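Local coordinates for penicillin-binding protein activator LpoB (Salmonella enterica subsp. enterica serovar Typhimurium, PDB 4Q6V) that probably regulates peptidoglycan synthesis as an outer-membrane lipoprotein essential for the function of penicillin-binding protein 1B, and of which this chain is the C-terminal domain, at residues D2-G5 with A6-L10. Sequence-based numbering, arbitrary orientation.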
ATOM      1  N   ASP A   2      -0.882  13.200 -11.595  1.00 34.41           N
ATOM      2  CA  ASP A   2      -1.080  13.835 -10.300  1.00 35.44           C
ATOM      3  C   ASP A   2      -1.468  12.799  -9.250  1.00 29.12           C
ATOM      4  O   ASP A   2      -2.659  12.629  -8.963  1.00 27.86           O
ATOM      5  CB  ASP A   2      -2.180  14.899 -10.376  1.00 35.17           C
ATOM      6  CG  ASP A   2      -2.274  15.728  -9.104  1.00 39.07           C
ATOM      7  OD1 ASP A   2      -1.350  15.631  -8.256  1.00 39.41           O
ATOM      8  OD2 ASP A   2      -3.272  16.475  -8.968  1.00 40.94           O
ATOM      9  N   TRP A   3      -0.457  12.124  -8.712  1.00 32.28           N
ATOM     10  CA  TRP A   3      -0.667  11.056  -7.729  1.00 30.47           C
ATOM     11  C   TRP A   3      -1.246  11.546  -6.396  1.00 31.77           C
ATOM     12  O   TRP A   3      -2.214  10.947  -5.891  1.00 27.10           O
ATOM     13  CB  TRP A   3       0.638  10.327  -7.502  1.00 33.08           C
ATOM     14  CG  TRP A   3       1.125   9.436  -8.608  1.00 31.24           C
ATOM     15  CD1 TRP A   3       2.287   9.604  -9.297  1.00 33.33           C
ATOM     16  CD2 TRP A   3       0.537   8.224  -9.110  1.00 28.91           C
ATOM     17  NE1 TRP A   3       2.460   8.578 -10.204  1.00 33.78           N
ATOM     18  CE2 TRP A   3       1.398   7.722 -10.113  1.00 30.84           C
ATOM     19  CE3 TRP A   3      -0.636   7.523  -8.829  1.00 28.41           C
ATOM     20  CZ2 TRP A   3       1.124   6.544 -10.839  1.00 29.51           C
ATOM     21  CZ3 TRP A   3      -0.897   6.340  -9.524  1.00 26.51           C
ATOM     22  CH2 TRP A   3      -0.039   5.878 -10.527  1.00 28.56           C
ATOM     23  N   ASN A   4      -0.724  12.661  -5.879  1.00 30.14           N
ATOM     24  CA  ASN A   4      -1.315  13.317  -4.690  1.00 28.00           C
ATOM     25  C   ASN A   4      -2.798  13.628  -4.829  1.00 29.46           C
ATOM     26  O   ASN A   4      -3.606  13.397  -3.933  1.00 25.96           O
ATOM     27  CB  ASN A   4      -0.538  14.592  -4.305  1.00 36.48           C
ATOM     28  CG  ASN A   4       0.699  14.339  -3.421  1.00 38.98           C
ATOM     29  OD1 ASN A   4       0.734  13.435  -2.585  1.00 45.51           O
ATOM     30  ND2 ASN A   4       1.717  15.157  -3.583  1.00 38.14           N
ATOM     31  N   GLY A   5      -3.192  14.165  -5.979  1.00 27.27           N
ATOM     32  CA  GLY A   5      -4.572  14.495  -6.216  1.00 23.97           C
ATOM     33  C   GLY A   5      -5.470  13.314  -6.085  1.00 25.26           C
ATOM     34  O   GLY A   5      -6.585  13.426  -5.539  1.00 25.63           O
ATOM     35  N   ALA A   6      -4.981  12.165  -6.559  1.00 27.04           N
ATOM     36  CA  ALA A   6      -5.666  10.899  -6.378  1.00 26.14           C
ATOM     37  C   ALA A   6      -5.521  10.303  -4.967  1.00 27.89           C
ATOM     38  O   ALA A   6      -6.519   9.825  -4.375  1.00 29.40           O
ATOM     39  CB  ALA A   6      -5.184   9.928  -7.422  1.00 25.93           C
HETATM   40  N   MSE A   7      -4.304  10.381  -4.430  1.00 26.55           N
HETATM   41  CA  MSE A   7      -3.966   9.639  -3.210  1.00 27.81           C
HETATM   42  C   MSE A   7      -4.433  10.351  -1.949  1.00 31.18           C
HETATM   43  O   MSE A   7      -4.879   9.720  -1.002  1.00 30.69           O
HETATM   44  CB  MSE A   7      -2.485   9.397  -3.170  1.00 26.57           C
HETATM   45  CG  MSE A   7      -2.101   8.080  -3.839  1.00 25.43           C
HETATM   46 SE   MSE A   7      -0.184   8.019  -4.276  1.00 27.89          SE
HETATM   47  CE  MSE A   7      -0.196   6.210  -5.008  1.00 22.70           C
ATOM     48  N   GLN A   8      -4.379  11.692  -1.929  1.00 33.47           N
ATOM     49  CA  GLN A   8      -4.674  12.480  -0.727  1.00 32.16           C
ATOM     50  C   GLN A   8      -6.098  12.293  -0.238  1.00 30.78           C
ATOM     51  O   GLN A   8      -6.336  12.080   0.956  1.00 31.83           O
ATOM     52  CB  GLN A   8      -4.408  13.984  -0.947  1.00 39.06           C
ATOM     53  CG  GLN A   8      -2.976  14.371  -1.248  1.00 46.62           C
ATOM     54  CD  GLN A   8      -2.024  14.061  -0.119  1.00 51.66           C
ATOM     55  OE1 GLN A   8      -2.410  14.042   1.051  1.00 56.38           O
ATOM     56  NE2 GLN A   8      -0.757  13.800  -0.472  1.00 54.80           N
ATOM     57  N   PRO A   9      -7.076  12.381  -1.137  1.00 27.37           N
ATOM     58  CA  PRO A   9      -8.438  12.182  -0.699  1.00 27.68           C
ATOM     59  C   PRO A   9      -8.708  10.762  -0.195  1.00 27.49           C
ATOM     60  O   PRO A   9      -9.547  10.594   0.671  1.00 27.23           O
ATOM     61  CB  PRO A   9      -9.267  12.471  -1.953  1.00 28.17           C
ATOM     62  CG  PRO A   9      -8.332  12.653  -3.083  1.00 28.41           C
ATOM     63  CD  PRO A   9      -7.011  12.991  -2.479  1.00 29.93           C
ATOM     64  N   LEU A  10      -8.022   9.767  -0.776  1.00 28.50           N
ATOM     65  CA  LEU A  10      -8.258   8.354  -0.427  1.00 26.02           C
ATOM     66  C   LEU A  10      -7.611   8.089   0.933  1.00 23.85           C
ATOM     67  O   LEU A  10      -8.191   7.443   1.800  1.00 27.06           O
ATOM     68  CB  LEU A  10      -7.661   7.451  -1.477  1.00 26.71           C
ATOM     69  CG  LEU A  10      -8.347   7.369  -2.842  1.00 26.12           C
ATOM     70  CD1 LEU A  10      -7.604   6.478  -3.815  1.00 25.18           C
ATOM     71  CD2 LEU A  10      -9.753   6.842  -2.646  1.00 27.90           C
TER
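N4 and Q8, one turn apart at the start of helix 3-15, run alongside each other in the same direction, joined through their amides. Q8 NE2 donates to N4 OD1 over 2.6 Å, with the acceptor almost in the amide plane of Q8 but the donor well above the carbonyl plane of N4; the two amides are turned 55° apart. A bend in the Q8 chain (chi2 -63°) brings NE2 back toward N4, whose backbone O also accepts from Q8 N at 2.7 Å, so main chain and side chain both tie this pair. On another side of the helix, the selenomethionine M7 is extended beyond CG and runs obliquely past W3: SE lies 4.1 Å from W3 CB, and CE reaches W3 CE3. M7 N donates to W3 O (2.6 Å). D2 is the N-cap, its OD1 taking a weak bond from G5 N (3.3 Å), while P9 sets its ring against G5 O; the helix kinks at P9, whose N carries no hydrogen to bond to the preceding turn. W3, N4 and M7 touch T47 of helix 41-54, whereas A6, M7 and L10 rest on L113 of strand 112-119, so the first two turns lie between that helix and the mixed sheet.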